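Local coordinates for protein putative ring-cleaving dioxygenase MhqO (Bacillus subtilis subsp. subtilis, PDB 3OAJ) that probably cleaves the rings of aromatic compounds as an iron-dependent extradiol dioxygenase, contributing to their degradation and detoxification, at residues V39-P44 / P290-P295; T83-P88 / L125-V130; F112-V117 / V130-G135; A220-D225 / A268-G273; D228-Q233 / T244-R249. All blocks are in the same frame, centred on the assembly; numbering follows the deposited sequence.

Contact 1 (V39-P44 / P290-P295); sequences VNFDDP and PVQYEP
Phe-41 and Pro-290 bring the two backbones to 7.2 Å between their CA atoms, and Pro-44 and Tyr-293 form the other close pair of residues. Segment 39-44 is the turn that leaves strand 33-39, tied locally by an Asx turn in which Asn-40 OD1 accepts from Asp-42 N; segment 290-295 enters a 3-10 turn at Val-291, with Tyr-293 N bonded to Pro-290 O. The backbones stay well apart, and side chains bridge the gap, one of them to a backbone carbonyl. Tyr-293 reaches across with its hydroxyl, and OH donates to Phe-41 O at 2.5 Å, a short bond whose donor is tilted 18° from the carbonyl plane. Pro-44 lies over one face of the tyrosine ring, its CG 3.7 Å from the centroid in a CH-pi contact, while Gln-292 CG of the tyrosine's own segment covers the opposite face. A second CH-pi contact sets Pro-290 CG over a face of Phe-41, 3.8 Å from the centroid, and Gln-292 NE2 comes to that ring's edge, 3.4 Å from CE2. Val-39 CG2 packs against Pro-290 CD at 3.8 Å on the buried side, where Ile-300 of helix 297-303 also touches Val-39. Two prolines against two aromatic rings give a mainly apolar clasp with one hydrogen bond, from Tyr-293 OH to a backbone carbonyl; it joins the segment before helix 297-303 to the turn after strand 33-39.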
# COMPACT_ATOMS: atom_id res chain seq x y z
N VAL A 39 7.09 14.90 3.50
CA VAL A 39 7.36 14.57 4.89
C VAL A 39 6.08 14.08 5.58
O VAL A 39 4.98 14.31 5.08
CB VAL A 39 7.98 15.77 5.66
CG1 VAL A 39 9.34 16.16 5.08
CG2 VAL A 39 7.03 16.97 5.69
N ASN A 40 6.25 13.41 6.71
CA ASN A 40 5.11 13.01 7.54
C ASN A 40 4.42 14.25 8.08
O ASN A 40 5.06 15.14 8.64
CB ASN A 40 5.61 12.13 8.70
CG ASN A 40 4.47 11.50 9.50
OD1 ASN A 40 3.33 11.95 9.46
ND2 ASN A 40 4.80 10.44 10.24
N PHE A 41 3.10 14.33 7.89
CA PHE A 41 2.33 15.45 8.41
C PHE A 41 2.50 15.64 9.90
O PHE A 41 2.52 16.77 10.38
CB PHE A 41 0.84 15.27 8.10
CG PHE A 41 0.42 15.92 6.83
CD1 PHE A 41 0.54 15.25 5.62
CD2 PHE A 41 -0.08 17.21 6.84
CE1 PHE A 41 0.14 15.85 4.44
CE2 PHE A 41 -0.48 17.83 5.66
CZ PHE A 41 -0.36 17.14 4.45
N ASP A 42 2.60 14.52 10.63
CA ASP A 42 2.77 14.53 12.08
C ASP A 42 4.20 14.82 12.51
O ASP A 42 4.43 15.55 13.48
CB ASP A 42 2.31 13.19 12.68
CG ASP A 42 0.82 12.94 12.49
OD1 ASP A 42 0.42 11.76 12.49
OD2 ASP A 42 0.06 13.92 12.34
N ASP A 43 5.17 14.24 11.79
CA ASP A 43 6.58 14.45 12.08
C ASP A 43 7.31 14.96 10.84
O ASP A 43 7.73 14.17 9.98
CB ASP A 43 7.23 13.17 12.62
CG ASP A 43 8.70 13.36 12.99
OD1 ASP A 43 9.43 12.35 13.04
OD2 ASP A 43 9.13 14.52 13.22
N PRO A 44 7.48 16.29 10.74
CA PRO A 44 8.13 17.00 9.63
C PRO A 44 9.59 16.61 9.37
O PRO A 44 10.11 16.90 8.29
CB PRO A 44 8.08 18.47 10.07
CG PRO A 44 6.95 18.53 11.03
CD PRO A 44 6.93 17.22 11.74
N PRO A 290 3.99 20.07 3.10
CA PRO A 290 2.73 20.67 3.54
C PRO A 290 3.03 22.16 3.77
O PRO A 290 4.05 22.50 4.38
CB PRO A 290 2.42 19.93 4.84
CG PRO A 290 3.09 18.58 4.69
CD PRO A 290 4.34 18.87 3.89
N VAL A 291 2.19 23.04 3.22
CA VAL A 291 2.44 24.49 3.20
C VAL A 291 2.75 25.05 4.59
O VAL A 291 3.54 25.99 4.72
CB VAL A 291 1.30 25.29 2.49
CG1 VAL A 291 -0.04 25.16 3.22
CG2 VAL A 291 1.67 26.74 2.30
N GLN A 292 2.14 24.46 5.62
CA GLN A 292 2.40 24.82 7.01
C GLN A 292 3.88 24.71 7.40
O GLN A 292 4.33 25.41 8.30
CB GLN A 292 1.50 24.01 7.98
CG GLN A 292 1.47 22.46 7.78
CD GLN A 292 0.47 21.98 6.72
OE1 GLN A 292 0.36 22.57 5.66
NE2 GLN A 292 -0.26 20.90 7.02
N TYR A 293 4.63 23.87 6.69
CA TYR A 293 6.06 23.67 6.98
C TYR A 293 7.02 24.45 6.07
O TYR A 293 8.23 24.47 6.30
CB TYR A 293 6.41 22.18 6.98
CG TYR A 293 5.58 21.37 7.94
CD1 TYR A 293 5.55 21.70 9.30
CD2 TYR A 293 4.81 20.30 7.50
CE1 TYR A 293 4.77 20.97 10.19
CE2 TYR A 293 4.03 19.56 8.39
CZ TYR A 293 4.02 19.90 9.73
OH TYR A 293 3.26 19.18 10.62
N GLU A 294 6.48 25.10 5.04
CA GLU A 294 7.29 25.88 4.11
C GLU A 294 8.16 26.96 4.80
O GLU A 294 9.27 27.22 4.34
CB GLU A 294 6.39 26.48 3.01
CG GLU A 294 7.10 26.91 1.73
CD GLU A 294 7.82 25.78 1.00
OE1 GLU A 294 8.98 26.01 0.59
OE2 GLU A 294 7.25 24.67 0.82
N PRO A 295 7.68 27.56 5.92
CA PRO A 295 8.55 28.45 6.71
C PRO A 295 9.65 27.73 7.51
O PRO A 295 10.47 28.40 8.14
CB PRO A 295 7.57 29.14 7.67
CG PRO A 295 6.23 29.00 7.03
CD PRO A 295 6.27 27.66 6.37

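Contact 2 (T83-P88 / L125-V130); sequences TSYVVP and LHLEIV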
# COMPACT_ATOMS: atom_id res chain seq x y z
N THR A 83 1.30 -7.87 1.43
CA THR A 83 0.89 -6.95 0.39
C THR A 83 1.11 -7.65 -0.94
O THR A 83 2.19 -8.19 -1.19
CB THR A 83 1.72 -5.64 0.48
OG1 THR A 83 1.48 -5.04 1.76
CG2 THR A 83 1.34 -4.67 -0.64
N SER A 84 0.08 -7.66 -1.79
CA SER A 84 0.06 -8.44 -3.03
C SER A 84 0.22 -7.50 -4.21
O SER A 84 -0.50 -6.49 -4.29
CB SER A 84 -1.27 -9.21 -3.11
OG SER A 84 -1.21 -10.29 -4.01
N TYR A 85 1.18 -7.80 -5.10
CA TYR A 85 1.43 -7.03 -6.32
C TYR A 85 1.08 -7.87 -7.54
O TYR A 85 1.47 -9.04 -7.64
CB TYR A 85 2.90 -6.60 -6.39
CG TYR A 85 3.25 -5.57 -5.35
CD1 TYR A 85 2.86 -4.24 -5.50
CD2 TYR A 85 3.91 -5.93 -4.17
CE1 TYR A 85 3.16 -3.28 -4.52
CE2 TYR A 85 4.22 -4.98 -3.20
CZ TYR A 85 3.84 -3.66 -3.39
OH TYR A 85 4.11 -2.73 -2.41
N VAL A 86 0.31 -7.29 -8.46
CA VAL A 86 -0.12 -7.99 -9.67
C VAL A 86 0.74 -7.63 -10.87
O VAL A 86 1.10 -6.46 -11.08
CB VAL A 86 -1.65 -7.79 -9.89
CG1 VAL A 86 -1.98 -6.34 -10.21
CG2 VAL A 86 -2.19 -8.73 -10.98
N VAL A 87 1.10 -8.66 -11.63
CA VAL A 87 1.88 -8.51 -12.85
C VAL A 87 1.14 -9.14 -14.04
O VAL A 87 0.18 -9.89 -13.83
CB VAL A 87 3.31 -9.14 -12.70
CG1 VAL A 87 4.10 -8.45 -11.56
CG2 VAL A 87 3.22 -10.66 -12.47
N PRO A 88 1.55 -8.82 -15.27
CA PRO A 88 0.87 -9.41 -16.42
C PRO A 88 0.96 -10.94 -16.50
O PRO A 88 1.89 -11.54 -15.96
CB PRO A 88 1.60 -8.79 -17.61
CG PRO A 88 2.11 -7.48 -17.09
CD PRO A 88 2.57 -7.83 -15.70
N LEU A 125 8.96 -6.49 5.46
CA LEU A 125 7.56 -6.57 5.05
C LEU A 125 7.35 -7.80 4.16
O LEU A 125 8.23 -8.12 3.35
CB LEU A 125 7.14 -5.32 4.28
CG LEU A 125 7.16 -3.97 5.01
CD1 LEU A 125 6.92 -2.80 4.04
CD2 LEU A 125 6.14 -3.97 6.13
N HIS A 126 6.20 -8.46 4.31
CA HIS A 126 5.88 -9.61 3.46
C HIS A 126 5.19 -9.17 2.18
O HIS A 126 4.15 -8.48 2.24
CB HIS A 126 4.94 -10.61 4.15
CG HIS A 126 5.44 -11.18 5.45
ND1 HIS A 126 6.75 -11.56 5.65
CD2 HIS A 126 4.78 -11.51 6.58
CE1 HIS A 126 6.88 -12.07 6.87
NE2 HIS A 126 5.69 -12.05 7.45
N LEU A 127 5.74 -9.58 1.04
CA LEU A 127 5.21 -9.22 -0.27
C LEU A 127 4.92 -10.48 -1.06
O LEU A 127 5.49 -11.55 -0.79
CB LEU A 127 6.24 -8.38 -1.03
CG LEU A 127 6.41 -6.89 -0.70
CD1 LEU A 127 6.85 -6.64 0.74
CD2 LEU A 127 7.37 -6.24 -1.70
N GLU A 128 4.08 -10.35 -2.09
CA GLU A 128 3.89 -11.45 -3.02
C GLU A 128 3.57 -10.90 -4.39
O GLU A 128 3.08 -9.76 -4.50
CB GLU A 128 2.79 -12.43 -2.54
CG GLU A 128 1.42 -11.80 -2.45
CD GLU A 128 0.33 -12.69 -1.89
OE1 GLU A 128 0.59 -13.78 -1.31
OE2 GLU A 128 -0.84 -12.26 -2.03
N ILE A 129 3.86 -11.69 -5.41
CA ILE A 129 3.53 -11.36 -6.79
C ILE A 129 2.63 -12.45 -7.37
O ILE A 129 2.88 -13.63 -7.15
CB ILE A 129 4.83 -11.15 -7.65
CG1 ILE A 129 5.44 -9.79 -7.33
CG2 ILE A 129 4.55 -11.24 -9.14
CD1 ILE A 129 6.88 -9.63 -7.84
N VAL A 130 1.58 -12.02 -8.08
CA VAL A 130 0.64 -12.91 -8.75
C VAL A 130 0.38 -12.36 -10.14
O VAL A 130 0.43 -11.15 -10.33
CB VAL A 130 -0.68 -13.02 -7.94
CG1 VAL A 130 -1.41 -11.67 -7.81
CG2 VAL A 130 -1.59 -14.10 -8.51
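With chi1 at 63°, Glu-128 sets CG between its backbone N and carbonyl carbon, and the chain then runs extended to bring the carboxylate beside Ser-84, whose OG stands opposite its own backbone N (chi1 -161°). Ser-84 OG donates to Glu-128 OE2 at 2.8 Å, on the anti side of the carboxylate and 17° out of its plane; Arg-111 holds the same oxygen in a salt bridge. Beneath this pair the strands run parallel, and Tyr-85 N to Glu-128 O (2.8 Å) is one of five backbone bonds that zip Thr-83 to Val-87 onto His-126 to Val-130. On the other face of the sheet Leu-127 CG lies at the edge of the Tyr-85 ring, with Leu-127 CD2 3.7 Å from Tyr-85 CE2, and the methyls Val-87 CG2 and Ile-129 CG2 meet at 3.6 Å. Tyr-26 of helix 19-29 packs on Tyr-85 and Leu-127, Trp-95 of helix 92-101 on Val-87 and Ile-129. Strand 114-120 flanks 126-131, while 153-160 borders 79-87 and carries the sheet into the second VOC region.

Contact 3 (F112-V117 / V130-G135); sequences FGEQYV and VEREEG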
# COMPACT_ATOMS: atom_id res chain seq x y z
N PHE A 112 -6.42 -20.58 -4.04
CA PHE A 112 -7.51 -20.22 -4.94
C PHE A 112 -7.15 -20.37 -6.43
O PHE A 112 -7.57 -19.57 -7.26
CB PHE A 112 -8.04 -18.81 -4.64
CG PHE A 112 -8.67 -18.66 -3.27
CD1 PHE A 112 -10.01 -19.01 -3.05
CD2 PHE A 112 -7.93 -18.14 -2.22
CE1 PHE A 112 -10.59 -18.86 -1.79
CE2 PHE A 112 -8.50 -17.99 -0.95
CZ PHE A 112 -9.84 -18.36 -0.74
N GLY A 113 -6.38 -21.41 -6.74
CA GLY A 113 -6.02 -21.74 -8.12
C GLY A 113 -4.96 -20.82 -8.72
O GLY A 113 -4.66 -20.90 -9.91
N GLU A 114 -4.41 -19.93 -7.89
CA GLU A 114 -3.38 -19.01 -8.36
C GLU A 114 -2.03 -19.30 -7.73
O GLU A 114 -1.94 -19.68 -6.56
CB GLU A 114 -3.76 -17.55 -8.07
CG GLU A 114 -5.03 -17.07 -8.76
CD GLU A 114 -5.34 -15.62 -8.46
OE1 GLU A 114 -5.41 -15.25 -7.27
OE2 GLU A 114 -5.55 -14.84 -9.41
N GLN A 115 -0.99 -19.07 -8.51
CA GLN A 115 0.37 -19.23 -8.02
C GLN A 115 0.98 -17.89 -7.60
O GLN A 115 0.84 -16.88 -8.29
CB GLN A 115 1.25 -19.93 -9.06
CG GLN A 115 0.94 -21.43 -9.23
CD GLN A 115 1.78 -22.12 -10.32
OE1 GLN A 115 2.64 -21.49 -10.96
NE2 GLN A 115 1.54 -23.41 -10.53
N TYR A 116 1.61 -17.90 -6.43
CA TYR A 116 2.21 -16.69 -5.84
C TYR A 116 3.69 -16.88 -5.60
O TYR A 116 4.12 -17.96 -5.21
CB TYR A 116 1.56 -16.34 -4.51
CG TYR A 116 0.12 -15.92 -4.62
CD1 TYR A 116 -0.90 -16.88 -4.71
CD2 TYR A 116 -0.24 -14.57 -4.65
CE1 TYR A 116 -2.22 -16.50 -4.81
CE2 TYR A 116 -1.57 -14.18 -4.76
CZ TYR A 116 -2.55 -15.16 -4.85
OH TYR A 116 -3.88 -14.78 -4.97
N VAL A 117 4.45 -15.82 -5.85
CA VAL A 117 5.84 -15.74 -5.42
C VAL A 117 5.85 -14.92 -4.13
O VAL A 117 5.41 -13.75 -4.13
CB VAL A 117 6.73 -15.08 -6.49
CG1 VAL A 117 8.18 -14.88 -6.00
CG2 VAL A 117 6.73 -15.91 -7.76
N VAL A 130 1.58 -12.02 -8.08
CA VAL A 130 0.64 -12.91 -8.75
C VAL A 130 0.38 -12.36 -10.14
O VAL A 130 0.43 -11.15 -10.33
CB VAL A 130 -0.68 -13.02 -7.94
CG1 VAL A 130 -1.41 -11.67 -7.81
CG2 VAL A 130 -1.59 -14.10 -8.51
N GLU A 131 0.10 -13.26 -11.09
CA GLU A 131 -0.18 -12.89 -12.48
C GLU A 131 -1.68 -12.78 -12.69
O GLU A 131 -2.41 -13.71 -12.36
CB GLU A 131 0.29 -13.98 -13.44
CG GLU A 131 1.78 -14.18 -13.55
CD GLU A 131 2.10 -15.16 -14.65
OE1 GLU A 131 1.15 -15.66 -15.28
OE2 GLU A 131 3.29 -15.41 -14.89
N ARG A 132 -2.13 -11.66 -13.26
CA ARG A 132 -3.55 -11.53 -13.66
C ARG A 132 -3.68 -10.61 -14.86
O ARG A 132 -2.97 -9.60 -14.95
CB ARG A 132 -4.45 -11.00 -12.52
CG ARG A 132 -4.44 -11.81 -11.23
CD ARG A 132 -5.43 -11.25 -10.23
NE ARG A 132 -5.37 -12.03 -9.00
CZ ARG A 132 -5.16 -11.54 -7.78
NH1 ARG A 132 -5.05 -10.23 -7.61
NH2 ARG A 132 -5.10 -12.36 -6.73
N GLU A 133 -4.58 -10.95 -15.78
CA GLU A 133 -4.84 -10.12 -16.96
C GLU A 133 -5.48 -8.79 -16.58
O GLU A 133 -5.15 -7.74 -17.15
CB GLU A 133 -5.71 -10.87 -17.99
CG GLU A 133 -5.90 -10.13 -19.34
CD GLU A 133 -4.64 -10.08 -20.19
OE1 GLU A 133 -3.80 -11.00 -20.10
OE2 GLU A 133 -4.49 -9.12 -20.98
N GLU A 134 -6.39 -8.83 -15.60
CA GLU A 134 -7.10 -7.62 -15.15
C GLU A 134 -6.12 -6.56 -14.63
O GLU A 134 -5.11 -6.90 -13.98
CB GLU A 134 -8.14 -7.97 -14.07
CG GLU A 134 -9.07 -6.81 -13.70
CD GLU A 134 -10.16 -7.17 -12.69
OE1 GLU A 134 -9.89 -7.93 -11.73
OE2 GLU A 134 -11.29 -6.66 -12.85
N GLY A 135 -6.42 -5.29 -14.91
CA GLY A 135 -5.61 -4.16 -14.45
C GLY A 135 -4.74 -3.62 -15.58
O GLY A 135 -4.11 -4.41 -16.30
O HOH W 1 -3.96 -15.64 -11.67
O HOH W 2 0.34 -16.15 -10.88
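Glu-114 and Arg-132 meet in a side-on salt bridge, the tight part of this contact: Arg-132 NE gives a 2.8 Å bond to Glu-114 OE2, and NH2 a 3.0 Å bond to Glu-114 OE1. Both oxygens are approached on their syn sides, and the carboxylate and guanidinium planes are only 18° apart, so the pair is nearly flat. Val-130 fills in beneath: its CG1 lies over the centre of the guanidinium, its CG2 over one face of the Tyr-116 ring, 4.1 Å from the centroid, and its CB sits 3.5 Å from Tyr-116 CE2. Toward solvent the backbones separate and water takes over. One molecule donates to both Glu-114 OE2 and Glu-131 O; a second donates to Gln-115 O (2.7 Å) and accepts from Glu-131 N (2.9 Å), bridging the two strands. The two strands diverge here, at the open end of the hairpin of strands 114-120 and 126-131. Arg-188 of strand 186-190 adds a salt bridge to Glu-114 OE1 and a hydrogen bond to Tyr-116 OH, while strand 79-87 continues the sheet beyond 126-131.

Contact 4 (A220-D225 / A268-G273); sequences AWRAND and ATDPPG
Arg-222 turns the edge of its guanidinium to the carboxylate of Asp-270, the two planes 41° apart. Asp-270 OD2 lies in the guanidinium plane, 2.9 Å from Arg-222 NH2, but is itself approached from above the carboxylate plane; Arg-222 NE donates to Asp-270 OD1 at 3.0 Å on the syn side, so the two nitrogens grip the two oxygens in a side-on salt bridge. A bend at chi3 (64°) swings the arginine's end over to the aspartate. The backbones below pair in parallel: Ala-268 N bonds to Trp-221 O, Ala-223 N to Ala-268 O (2.9 Å), and Asp-270 N to Ala-223 O. Past the last pair, Pro-271 CD rests 3.3 Å from Asn-224 O, and Thr-269 CG2 3.6 Å from Asp-225 O. At the inner end Ala-220 CB and Ala-268 CB are 4.3 Å apart, and the Ala-220 side chain lies about 4 Å from the bound zinc ion. The charges thus close the outer end of a strand pair whose inner end borders the metal site: strands 215-223 and 264-269 carry the ligands His-218 and Glu-266, and this pairing probably helps set their spacing.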
# COMPACT_ATOMS: atom_id res chain seq x y z
N ALA A 220 -5.57 1.77 3.16
CA ALA A 220 -6.57 2.74 2.73
C ALA A 220 -7.39 2.20 1.57
O ALA A 220 -6.87 1.61 0.61
CB ALA A 220 -5.90 4.04 2.33
N TRP A 221 -8.70 2.40 1.70
CA TRP A 221 -9.68 2.05 0.69
C TRP A 221 -10.13 3.29 -0.06
O TRP A 221 -10.14 4.38 0.49
CB TRP A 221 -10.88 1.38 1.37
CG TRP A 221 -10.43 0.24 2.25
CD1 TRP A 221 -10.19 0.29 3.58
CD2 TRP A 221 -10.12 -1.10 1.83
NE1 TRP A 221 -9.75 -0.92 4.03
CE2 TRP A 221 -9.71 -1.80 2.98
CE3 TRP A 221 -10.16 -1.77 0.60
CZ2 TRP A 221 -9.34 -3.14 2.94
CZ3 TRP A 221 -9.79 -3.11 0.57
CH2 TRP A 221 -9.41 -3.78 1.74
N ARG A 222 -10.47 3.12 -1.32
CA ARG A 222 -10.85 4.23 -2.21
C ARG A 222 -12.25 4.78 -1.98
O ARG A 222 -13.20 4.03 -1.74
CB ARG A 222 -10.75 3.78 -3.67
CG ARG A 222 -9.32 3.49 -4.09
CD ARG A 222 -9.24 2.77 -5.41
NE ARG A 222 -9.76 3.58 -6.49
CZ ARG A 222 -9.92 3.16 -7.73
NH1 ARG A 222 -9.58 1.92 -8.07
NH2 ARG A 222 -10.41 3.98 -8.64
N ALA A 223 -12.35 6.10 -2.07
CA ALA A 223 -13.63 6.77 -2.27
C ALA A 223 -13.50 7.54 -3.57
O ALA A 223 -12.42 8.02 -3.89
CB ALA A 223 -13.96 7.72 -1.09
N ASN A 224 -14.60 7.67 -4.30
CA ASN A 224 -14.58 8.32 -5.62
C ASN A 224 -14.19 9.80 -5.58
O ASN A 224 -13.51 10.29 -6.48
CB ASN A 224 -15.95 8.21 -6.31
CG ASN A 224 -16.40 6.77 -6.55
OD1 ASN A 224 -17.57 6.43 -6.33
ND2 ASN A 224 -15.49 5.94 -7.02
N ASP A 225 -14.63 10.50 -4.54
CA ASP A 225 -14.47 11.94 -4.42
C ASP A 225 -14.78 12.37 -2.98
O ASP A 225 -15.08 11.52 -2.14
CB ASP A 225 -15.34 12.69 -5.46
CG ASP A 225 -16.82 12.33 -5.39
OD1 ASP A 225 -17.32 11.85 -4.35
OD2 ASP A 225 -17.51 12.58 -6.41
N ALA A 268 -9.59 7.00 1.58
CA ALA A 268 -8.88 8.07 0.89
C ALA A 268 -9.53 8.35 -0.44
O ALA A 268 -9.91 7.43 -1.18
CB ALA A 268 -7.43 7.66 0.67
N THR A 269 -9.64 9.63 -0.77
CA THR A 269 -10.24 10.02 -2.02
C THR A 269 -9.32 9.76 -3.20
O THR A 269 -8.10 9.99 -3.11
CB THR A 269 -10.61 11.51 -2.03
OG1 THR A 269 -9.44 12.32 -1.82
CG2 THR A 269 -11.67 11.85 -0.98
N ASP A 270 -9.88 9.31 -4.33
CA ASP A 270 -9.07 9.14 -5.54
C ASP A 270 -8.39 10.46 -5.96
O ASP A 270 -7.18 10.47 -6.17
CB ASP A 270 -9.87 8.53 -6.71
CG ASP A 270 -10.15 7.03 -6.52
OD1 ASP A 270 -9.57 6.41 -5.61
OD2 ASP A 270 -10.98 6.49 -7.29
N PRO A 271 -9.15 11.57 -6.06
CA PRO A 271 -8.50 12.84 -6.38
C PRO A 271 -7.85 13.55 -5.18
O PRO A 271 -8.21 13.26 -4.02
CB PRO A 271 -9.65 13.71 -6.94
CG PRO A 271 -10.88 13.15 -6.35
CD PRO A 271 -10.62 11.70 -5.99
N PRO A 272 -6.94 14.51 -5.43
CA PRO A 272 -6.50 14.98 -6.75
C PRO A 272 -5.34 14.21 -7.36
O PRO A 272 -5.08 14.34 -8.55
CB PRO A 272 -6.06 16.42 -6.47
CG PRO A 272 -5.56 16.36 -5.05
CD PRO A 272 -6.51 15.42 -4.36
N GLY A 273 -4.64 13.42 -6.53
CA GLY A 273 -3.46 12.70 -6.95
C GLY A 273 -2.17 13.50 -6.88
O GLY A 273 -2.14 14.62 -6.34

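Contact 5 (D228-Q233 / T244-R249); sequences DQLDWQ and TPVRDR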
# COMPACT_ATOMS: atom_id res chain seq x y z
N ASP A 228 -18.30 11.32 -1.60
CA ASP A 228 -18.38 9.90 -1.29
C ASP A 228 -17.68 9.64 0.05
O ASP A 228 -18.20 8.90 0.90
CB ASP A 228 -17.71 9.14 -2.45
CG ASP A 228 -17.88 7.64 -2.37
OD1 ASP A 228 -18.89 7.14 -1.82
OD2 ASP A 228 -16.99 6.95 -2.89
N GLN A 229 -16.52 10.27 0.25
CA GLN A 229 -15.82 10.12 1.52
C GLN A 229 -16.63 10.63 2.71
O GLN A 229 -16.63 10.01 3.79
CB GLN A 229 -14.45 10.81 1.48
CG GLN A 229 -13.74 10.79 2.81
CD GLN A 229 -12.38 11.39 2.71
OE1 GLN A 229 -12.22 12.59 2.52
NE2 GLN A 229 -11.37 10.55 2.80
N LEU A 230 -17.31 11.78 2.54
CA LEU A 230 -18.14 12.31 3.62
C LEU A 230 -19.28 11.34 3.93
O LEU A 230 -19.64 11.15 5.09
CB LEU A 230 -18.68 13.71 3.28
CG LEU A 230 -17.60 14.78 3.02
CD1 LEU A 230 -18.22 16.04 2.41
CD2 LEU A 230 -16.80 15.11 4.28
N ASP A 231 -19.84 10.73 2.90
CA ASP A 231 -20.89 9.72 3.08
C ASP A 231 -20.31 8.54 3.88
O ASP A 231 -20.96 8.02 4.79
CB ASP A 231 -21.43 9.23 1.73
CG ASP A 231 -22.23 10.30 0.97
OD1 ASP A 231 -22.60 11.33 1.56
OD2 ASP A 231 -22.50 10.09 -0.24
N TRP A 232 -19.09 8.11 3.53
CA TRP A 232 -18.42 7.05 4.27
C TRP A 232 -18.25 7.43 5.73
O TRP A 232 -18.48 6.62 6.61
CB TRP A 232 -17.04 6.77 3.69
CG TRP A 232 -16.96 5.79 2.57
CD1 TRP A 232 -16.80 6.07 1.24
CD2 TRP A 232 -16.99 4.36 2.68
NE1 TRP A 232 -16.73 4.90 0.52
CE2 TRP A 232 -16.84 3.84 1.38
CE3 TRP A 232 -17.10 3.48 3.76
CZ2 TRP A 232 -16.82 2.46 1.12
CZ3 TRP A 232 -17.09 2.10 3.50
CH2 TRP A 232 -16.94 1.62 2.19
N GLN A 233 -17.84 8.67 6.00
CA GLN A 233 -17.62 9.07 7.39
C GLN A 233 -18.90 8.94 8.23
O GLN A 233 -18.86 8.44 9.38
CB GLN A 233 -17.11 10.51 7.48
CG GLN A 233 -16.74 10.98 8.87
CD GLN A 233 -16.46 12.47 8.86
OE1 GLN A 233 -17.36 13.28 8.63
NE2 GLN A 233 -15.21 12.84 9.07
N THR A 244 -12.16 9.40 12.31
CA THR A 244 -11.56 10.72 12.43
C THR A 244 -12.28 11.76 11.58
O THR A 244 -13.02 11.40 10.65
CB THR A 244 -10.09 10.72 11.97
OG1 THR A 244 -10.02 10.47 10.56
CG2 THR A 244 -9.26 9.70 12.72
N PRO A 245 -12.01 13.06 11.86
CA PRO A 245 -12.36 14.07 10.89
C PRO A 245 -11.61 13.87 9.58
O PRO A 245 -10.61 13.12 9.53
CB PRO A 245 -11.92 15.38 11.57
CG PRO A 245 -11.81 15.04 13.02
CD PRO A 245 -11.35 13.63 13.05
N VAL A 246 -12.10 14.51 8.52
CA VAL A 246 -11.38 14.53 7.26
C VAL A 246 -10.10 15.33 7.44
O VAL A 246 -10.13 16.46 7.96
CB VAL A 246 -12.21 15.20 6.13
CG1 VAL A 246 -11.39 15.29 4.84
CG2 VAL A 246 -13.52 14.45 5.90
N ARG A 247 -8.99 14.74 7.01
CA ARG A 247 -7.69 15.37 7.00
C ARG A 247 -7.20 15.53 5.58
O ARG A 247 -7.18 14.57 4.81
CB ARG A 247 -6.70 14.53 7.83
CG ARG A 247 -7.05 14.58 9.32
CD ARG A 247 -6.34 13.53 10.14
NE ARG A 247 -6.84 13.58 11.51
CZ ARG A 247 -6.68 12.62 12.42
NH1 ARG A 247 -6.03 11.51 12.12
NH2 ARG A 247 -7.19 12.78 13.63
N ASP A 248 -6.81 16.76 5.23
CA ASP A 248 -6.26 17.06 3.91
C ASP A 248 -4.79 16.62 3.82
O ASP A 248 -3.92 17.20 4.49
CB ASP A 248 -6.42 18.57 3.67
CG ASP A 248 -5.84 19.04 2.34
OD1 ASP A 248 -5.23 18.23 1.59
OD2 ASP A 248 -6.00 20.24 2.05
N ARG A 249 -4.52 15.57 3.04
CA ARG A 249 -3.14 15.07 2.86
C ARG A 249 -2.51 15.54 1.56
O ARG A 249 -1.51 14.96 1.10
CB ARG A 249 -3.10 13.54 2.95
CG ARG A 249 -3.75 12.94 4.21
CD ARG A 249 -3.12 13.48 5.49
NE ARG A 249 -3.23 12.56 6.62
CZ ARG A 249 -2.91 12.86 7.88
NH1 ARG A 249 -2.50 14.08 8.21
NH2 ARG A 249 -3.03 11.94 8.83
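Gln-233 NE2 donates to Thr-244 O at 3.1 Å, in the carbonyl plane and on a lone pair, although the N-H is bent to 146° and the acceptor sits 20° out of the amide plane. The glutamine gets there on an extended chain that leaves the helix with CG opposite the backbone N (chi1 -175°). Val-246 packs against three helix side chains: CG2 meets Leu-230 CD2 at 3.7 Å, the two side chains crossing at about a right angle, and also lies 3.9 Å from Gln-233 NE2, while CG1 touches Gln-229 OE1 at 3.7 Å. The amide nitrogen of Gln-229 donates to Asn-253 O, while its oxygen lies beside the valine. On the loop side Thr-244 OG1 bonds to Pro-245 O and accepts from Tyr-256 N of strand 253-258. This surface contact sets helix 226-238 against the loop leading to edge strand 247-248. Val-246 also packs on Asn-253 and Ile-255 of strand 253-258, and Gln-229 and Trp-232 lean on Ala-223 of strand 215-223.

Contacts 2 and 3, centres about 9 Å apart, share Val-130 and strand 126-131 in one eight-stranded sheet. Contacts 4 and 5, centres about 10 Å apart, belong to the other sheet and to helix 226-238. Each sheet joins strands from both VOC regions, so the two halves of the chain are interlocked; contact 4 adjoins the metal site, whose ligands His-11, from the first region, and His-218 and Glu-266, from the second, all lie in that sheet. Contact 1 encloses the others along the chain: contacts 2 and 3 alternate and close before contact 4 opens, and contact 5 is nested inside contact 4. Phe-41 of contact 1 packs on Arg-249 and Asp-248 of contact 5.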